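Local coordinates for protein ATP-dependent DNA ligase (Mycobacterium tuberculosis, PDB 6NHX) that seals breaks in double-stranded DNA at the expense of ATP, acting with Ku in non-homologous end joining, at residues 16-19 with 20-23; 237-240 with 241-245; 120-123 with 124-128. The protein carries 1 engineered substitution. All blocks are in the same frame, centred on the assembly; numbering follows the deposited sequence.

Interaction 1 (16-19 with 20-23)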
loop_
_atom_site.group_PDB
_atom_site.type_symbol
_atom_site.label_atom_id
_atom_site.label_comp_id
_atom_site.label_asym_id
_atom_site.label_seq_id
_atom_site.Cartn_x
_atom_site.Cartn_y
_atom_site.Cartn_z
ATOM N N GLY A 16 7.756 -12.758 -2.725
ATOM C CA GLY A 16 8.318 -14.040 -2.362
ATOM C C GLY A 16 7.825 -14.491 -1.011
ATOM O O GLY A 16 6.834 -13.974 -0.487
ATOM N N THR A 17 8.554 -15.430 -0.426
ATOM C CA THR A 17 8.237 -15.981 0.887
ATOM C C THR A 17 9.400 -15.698 1.823
ATOM O O THR A 17 10.546 -16.031 1.509
ATOM C CB THR A 17 7.984 -17.490 0.791
ATOM O OG1 THR A 17 6.762 -17.705 0.091
ATOM C CG2 THR A 17 7.861 -18.115 2.175
ATOM N N VAL A 18 9.108 -15.075 2.969
ATOM C CA VAL A 18 10.174 -14.712 3.901
ATOM C C VAL A 18 10.447 -15.768 4.963
ATOM O O VAL A 18 11.512 -15.721 5.604
ATOM C CB VAL A 18 9.984 -13.344 4.587
ATOM C CG1 VAL A 18 9.860 -12.235 3.564
ATOM C CG2 VAL A 18 8.783 -13.368 5.515
ATOM N N ALA A 19 9.528 -16.718 5.163
ATOM C CA ALA A 19 9.759 -17.801 6.101
ATOM C C ALA A 19 10.769 -18.724 5.448
ATOM O O ALA A 19 10.535 -19.237 4.349
ATOM C CB ALA A 19 8.459 -18.558 6.362
ATOM N N GLY A 20 11.904 -18.914 6.111
ATOM C CA GLY A 20 13.053 -19.582 5.535
ATOM C C GLY A 20 14.284 -18.706 5.521
ATOM O O GLY A 20 15.403 -19.219 5.597
ATOM N N LEU A 21 14.097 -17.384 5.479
ATOM C CA LEU A 21 15.219 -16.454 5.513
ATOM C C LEU A 21 15.751 -16.297 6.937
ATOM O O LEU A 21 14.987 -16.292 7.908
ATOM C CB LEU A 21 14.783 -15.096 4.959
ATOM C CG LEU A 21 14.243 -15.156 3.520
ATOM C CD1 LEU A 21 13.789 -13.787 3.034
ATOM C CD2 LEU A 21 15.291 -15.725 2.569
ATOM N N LYS A 22 17.066 -16.181 7.060
ATOM C CA LYS A 22 17.720 -16.192 8.362
ATOM C C LYS A 22 18.142 -14.794 8.785
ATOM O O LYS A 22 18.594 -13.996 7.963
ATOM C CB LYS A 22 18.952 -17.096 8.333
ATOM C CG LYS A 22 18.628 -18.556 8.093
ATOM N N ALA A 23 18.023 -14.514 10.089
ATOM C CA ALA A 23 18.377 -13.199 10.615
ATOM C C ALA A 23 19.840 -12.839 10.374
ATOM O O ALA A 23 20.174 -11.655 10.318
ATOM C CB ALA A 23 18.050 -13.122 12.108
#
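V18 and L21 are the two ends of a type II beta turn: A19 and G20 occupy its corners, and L21 N returns to V18 O at 3.1 Å. The turn lies in the loop that joins strand 12-15 to strand 26-31 in the adenylation (nucleotidyltransferase) domain of the ligase. Its hydrogen bond is close to straight at the hydrogen (N-H...O 161°), but the donor stands well above the plane of the V18 carbonyl. The positive phi of G20 (121°) is the usual mark of the third position of this turn type, and the absence of a beta carbon there spares the A19 carbonyl a clash.

The side-chain part of the contact belongs to L21. With chi1 at -58°, its CG is anti to its own carbonyl carbon and beside the backbone N, the same N that binds V18, which brings both CB and CG up to the turn's acceptor. CB of L21 lies 3.4 Å from V18 O and CG lies 3.5 Å from the same oxygen, giving it an apolar flank next to its N-H partner. V18 and L21 both rest on A167 of strand 164-169; V18 also reaches V165 and V184, while L21 touches W26 and F28. The arms of the turn are tied down further by D186, whose OD2 accepts from V18 N, and by a backbone bond between L21 and G150. At the tip of the leucine, methyl CD1 of L21 approaches V18 CA to 3.8 Å and V18 CB to 4.1 Å.

Interaction 2 (237-240 with 241-245)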
loop_
_atom_site.group_PDB
_atom_site.type_symbol
_atom_site.label_atom_id
_atom_site.label_comp_id
_atom_site.label_asym_id
_atom_site.label_seq_id
_atom_site.Cartn_x
_atom_site.Cartn_y
_atom_site.Cartn_z
ATOM N N ALA A 237 -18.570 8.119 0.130
ATOM C CA ALA A 237 -18.706 9.379 -0.595
ATOM C C ALA A 237 -17.646 9.506 -1.674
ATOM O O ALA A 237 -17.915 10.046 -2.754
ATOM C CB ALA A 237 -18.597 10.554 0.384
ATOM N N ASN A 238 -16.445 8.991 -1.410
ATOM C CA ASN A 238 -15.376 9.046 -2.397
ATOM C C ASN A 238 -15.490 7.904 -3.402
ATOM O O ASN A 238 -15.351 8.120 -4.610
ATOM C CB ASN A 238 -14.017 9.041 -1.690
ATOM C CG ASN A 238 -12.848 8.739 -2.633
ATOM O OD1 ASN A 238 -12.783 7.683 -3.268
ATOM N ND2 ASN A 238 -11.904 9.668 -2.701
ATOM N N LEU A 239 -15.698 6.675 -2.923
ATOM C CA LEU A 239 -15.908 5.565 -3.847
ATOM C C LEU A 239 -17.088 5.845 -4.760
ATOM O O LEU A 239 -17.023 5.569 -5.963
ATOM C CB LEU A 239 -16.120 4.261 -3.079
ATOM C CG LEU A 239 -15.654 2.918 -3.627
ATOM C CD1 LEU A 239 -14.208 2.939 -4.093
ATOM C CD2 LEU A 239 -15.843 1.873 -2.536
ATOM N N LYS A 240 -18.173 6.407 -4.211
ATOM C CA LYS A 240 -19.286 6.829 -5.055
ATOM C C LYS A 240 -18.811 7.800 -6.119
ATOM O O LYS A 240 -19.282 7.756 -7.259
ATOM C CB LYS A 240 -20.397 7.484 -4.225
ATOM C CG LYS A 240 -21.558 6.563 -3.902
ATOM C CD LYS A 240 -22.390 7.062 -2.724
ATOM C CE LYS A 240 -23.612 7.842 -3.185
ATOM N NZ LYS A 240 -23.265 9.217 -3.645
ATOM N N GLU A 241 -17.881 8.689 -5.757
ATOM C CA GLU A 241 -17.375 9.678 -6.706
ATOM C C GLU A 241 -16.698 9.003 -7.896
ATOM O O GLU A 241 -16.971 9.351 -9.052
ATOM C CB GLU A 241 -16.437 10.660 -5.995
ATOM C CG GLU A 241 -15.599 11.534 -6.915
ATOM C CD GLU A 241 -15.029 12.749 -6.206
ATOM O OE1 GLU A 241 -15.292 12.911 -4.996
ATOM O OE2 GLU A 241 -14.315 13.537 -6.858
ATOM N N MET A 242 -15.841 8.013 -7.637
ATOM C CA MET A 242 -15.179 7.295 -8.726
ATOM C C MET A 242 -16.148 6.419 -9.511
ATOM O O MET A 242 -15.920 6.166 -10.697
ATOM C CB MET A 242 -14.031 6.436 -8.196
ATOM C CG MET A 242 -12.764 7.196 -7.814
ATOM S SD MET A 242 -12.217 8.402 -9.038
ATOM C CE MET A 242 -11.703 7.329 -10.381
ATOM N N LEU A 243 -17.221 5.944 -8.879
ATOM C CA LEU A 243 -18.163 5.066 -9.565
ATOM C C LEU A 243 -19.192 5.845 -10.378
ATOM O O LEU A 243 -19.709 5.335 -11.381
ATOM C CB LEU A 243 -18.878 4.178 -8.541
ATOM C CG LEU A 243 -17.990 3.159 -7.824
ATOM C CD1 LEU A 243 -18.616 2.714 -6.507
ATOM C CD2 LEU A 243 -17.715 1.953 -8.719
ATOM N N ALA A 244 -19.494 7.081 -9.971
ATOM C CA ALA A 244 -20.566 7.839 -10.609
ATOM C C ALA A 244 -20.424 8.013 -12.124
ATOM O O ALA A 244 -21.432 7.862 -12.831
ATOM C CB ALA A 244 -20.745 9.197 -9.910
ATOM N N PRO A 245 -19.245 8.326 -12.680
ATOM C CA PRO A 245 -19.154 8.473 -14.141
ATOM C C PRO A 245 -19.387 7.174 -14.897
ATOM O O PRO A 245 -19.565 7.223 -16.120
ATOM C CB PRO A 245 -17.717 8.976 -14.357
ATOM C CG PRO A 245 -17.275 9.520 -13.029
ATOM C CD PRO A 245 -17.987 8.698 -12.005
#
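K240 O is gripped by two amides of the following turn: A244 N binds it at 2.8 Å, and L243 N adds a weak bond at 3.2 Å. The first is an i to i+4 pair and the second an i to i+3 pair, both meeting on one oxygen; A244 and P245 themselves have 3-10 geometry. A similar division appears two residues earlier. N238 O takes a sound bond from M242 N (3.1 Å, N-H...O 155°) and a weak, strongly bent one from E241 N, which also reaches weakly to A237 O. Between these two acceptors, L243 N binds L239 O at 2.9 Å.

The side chain of L243 closes over that last carbonyl. A chi1 of -67° lays its CG next to the backbone N, directing the branch back along the helix and placing CG 3.2 Å and CD1 3.3 Å from L239 O. From there CD1 of L243 meets CG of L239 at 4.1 Å, the two leucines crossing at a slant on one side of the helix, both buried. E241 takes a different course: its CG points away from the backbone N and its chain runs out extended, while its CB stays against N238 O.

The order of elements, a helix between strand 220-228 and the later strands of a curled sheet, is consistent with the connecting helix of an OB fold. Its leucine side faces that sheet: L239 packs on V208, L211, W292 and L295, L243 packs on L211, I196 and W199, and K240 lies against V208 and W199 of strands 208-217 and 190-201.

Interaction 3 (120-123 with 124-128)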
loop_
_atom_site.group_PDB
_atom_site.type_symbol
_atom_site.label_atom_id
_atom_site.label_comp_id
_atom_site.label_asym_id
_atom_site.label_seq_id
_atom_site.Cartn_x
_atom_site.Cartn_y
_atom_site.Cartn_z
ATOM N N LEU A 120 23.753 5.530 -0.941
ATOM C CA LEU A 120 23.235 4.475 -1.810
ATOM C C LEU A 120 24.113 3.231 -1.800
ATOM O O LEU A 120 23.598 2.112 -1.916
ATOM C CB LEU A 120 23.065 5.004 -3.230
ATOM C CG LEU A 120 22.134 6.216 -3.366
ATOM C CD1 LEU A 120 22.028 6.614 -4.832
ATOM C CD2 LEU A 120 20.748 5.950 -2.765
ATOM N N GLY A 121 25.423 3.395 -1.674
ATOM C CA GLY A 121 26.341 2.275 -1.655
ATOM C C GLY A 121 26.659 1.753 -0.280
ATOM O O GLY A 121 27.470 0.828 -0.138
ATOM N N THR A 122 26.065 2.344 0.750
ATOM C CA THR A 122 26.236 1.883 2.118
ATOM C C THR A 122 25.269 0.726 2.370
ATOM O O THR A 122 24.128 0.749 1.906
ATOM C CB THR A 122 25.944 3.046 3.064
ATOM O OG1 THR A 122 26.938 4.060 2.834
ATOM C CG2 THR A 122 25.989 2.608 4.513
ATOM N N ARG A 123 25.733 -0.296 3.087
ATOM C CA ARG A 123 24.913 -1.486 3.307
ATOM C C ARG A 123 23.691 -1.142 4.154
ATOM O O ARG A 123 23.753 -0.296 5.059
ATOM C CB ARG A 123 25.719 -2.541 4.053
ATOM C CG ARG A 123 26.864 -3.137 3.256
ATOM C CD ARG A 123 27.864 -3.800 4.188
ATOM N NE ARG A 123 29.111 -4.131 3.509
ATOM C CZ ARG A 123 30.169 -3.327 3.446
ATOM N NH1 ARG A 123 30.145 -2.133 4.022
ATOM N NH2 ARG A 123 31.255 -3.719 2.804
ATOM N N TYR A 124 22.577 -1.839 3.867
ATOM C CA TYR A 124 21.328 -1.596 4.574
ATOM C C TYR A 124 21.532 -1.562 6.080
ATOM O O TYR A 124 20.996 -0.692 6.767
ATOM C CB TYR A 124 20.319 -2.689 4.198
ATOM C CG TYR A 124 19.065 -2.672 5.043
ATOM C CD1 TYR A 124 17.944 -1.939 4.654
ATOM C CD2 TYR A 124 19.008 -3.368 6.247
ATOM C CE1 TYR A 124 16.804 -1.902 5.433
ATOM C CE2 TYR A 124 17.871 -3.334 7.048
ATOM C CZ TYR A 124 16.767 -2.608 6.625
ATOM O OH TYR A 124 15.643 -2.578 7.427
ATOM N N GLN A 125 22.289 -2.523 6.614
ATOM C CA GLN A 125 22.456 -2.612 8.061
ATOM C C GLN A 125 23.016 -1.310 8.621
ATOM O O GLN A 125 22.606 -0.853 9.696
ATOM C CB GLN A 125 23.391 -3.776 8.378
ATOM C CG GLN A 125 23.744 -3.927 9.844
ATOM C CD GLN A 125 24.182 -5.337 10.174
ATOM O OE1 GLN A 125 23.450 -6.291 9.925
ATOM N NE2 GLN A 125 25.385 -5.478 10.722
ATOM N N ASP A 126 23.924 -0.680 7.877
ATOM C CA ASP A 126 24.547 0.561 8.332
ATOM C C ASP A 126 23.645 1.767 8.094
ATOM O O ASP A 126 23.607 2.680 8.925
ATOM C CB ASP A 126 25.894 0.749 7.636
ATOM C CG ASP A 126 26.847 -0.396 7.896
ATOM O OD1 ASP A 126 26.912 -0.846 9.054
ATOM O OD2 ASP A 126 27.535 -0.838 6.948
ATOM N N ARG A 127 22.928 1.808 6.962
ATOM C CA ARG A 127 21.954 2.878 6.762
ATOM C C ARG A 127 20.912 2.874 7.879
ATOM O O ARG A 127 20.505 3.939 8.366
ATOM C CB ARG A 127 21.260 2.752 5.410
ATOM C CG ARG A 127 22.193 2.681 4.201
ATOM C CD ARG A 127 21.440 2.978 2.900
ATOM N NE ARG A 127 20.279 2.092 2.685
ATOM C CZ ARG A 127 20.304 0.907 2.085
ATOM N NH1 ARG A 127 21.442 0.399 1.635
ATOM N NH2 ARG A 127 19.182 0.219 1.945
ATOM N N ARG A 128 20.483 1.680 8.306
ATOM C CA ARG A 128 19.473 1.567 9.348
ATOM C C ARG A 128 19.973 2.149 10.662
ATOM O O ARG A 128 19.243 2.869 11.347
ATOM C CB ARG A 128 19.081 0.101 9.530
ATOM C CG ARG A 128 18.074 -0.408 8.537
ATOM C CD ARG A 128 16.690 0.245 8.631
ATOM N NE ARG A 128 16.103 0.196 9.967
ATOM C CZ ARG A 128 14.798 0.306 10.215
ATOM N NH1 ARG A 128 13.941 0.452 9.214
ATOM N NH2 ARG A 128 14.356 0.283 11.464
HETATM O O HOH W 1 28.265 -0.216 4.396
#
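T122 and R127 run antiparallel alongside one another, with CG2 of the threonine 3.8 Å from CG of the arginine. The bend at chi3 (-56°) of R127 turns its guanidinium back to the loop, where NH1 binds T122 O at 2.7 Å. The carbonyl oxygen sits at the edge of the guanidinium, 11° out of its plane, and Y124 CA lies over one face of the same group, toward its rim. D126 meets the threonine differently: the two side chains lie roughly perpendicular, CB of D126 against CG2 of T122 at 3.6 Å.

R123, the N-cap residue of helix 124-136, keeps a parallel course with D126, yet its guanidinium and the carboxylate are turned 80° apart. NH1 of R123 and OD2 of D126 stay 4.1 Å from each other, too far apart for a salt bridge. A water closes the gap, accepting from R123 NH1 and R123 N and donating to D126 OD2 at 2.7 Å. Meanwhile R123 O takes R127 N at 3.0 Å and, weakly, D126 N.

The guanidinium of R127 has three polar partners: T122 O, S172 O and, through a salt bridge from NE, D110. The chemistry thus separates a buried arginine held by direct bonds from a water-linked charge pair, and the carboxylate of D126 in the first helical turn would probably be stabilised by the helix dipole.

In the fold
Interactions 1 and 3 both belong to the nucleotidyltransferase domain, their nearest atoms about 6 Å apart without touching, whereas interaction 2 lies in the C-terminal OB region on the opposite side of the chain's centre from both. Interaction 1 is a surface loop whose apolar side rests on a sheet; interactions 2 and 3 are partly buried. Within 16-23 the contact consists of one backbone bond and the V18-L21 apolar pair; 237-245 has successive main-chain bonds and leucines facing a sheet; 120-128 combines an arginine-to-carbonyl bond, a water-bridged charge pair, threonine packing and first-turn backbone bonds. Interactions 1 and 3 share an outside partner, R170, bound by A23 O and Q125.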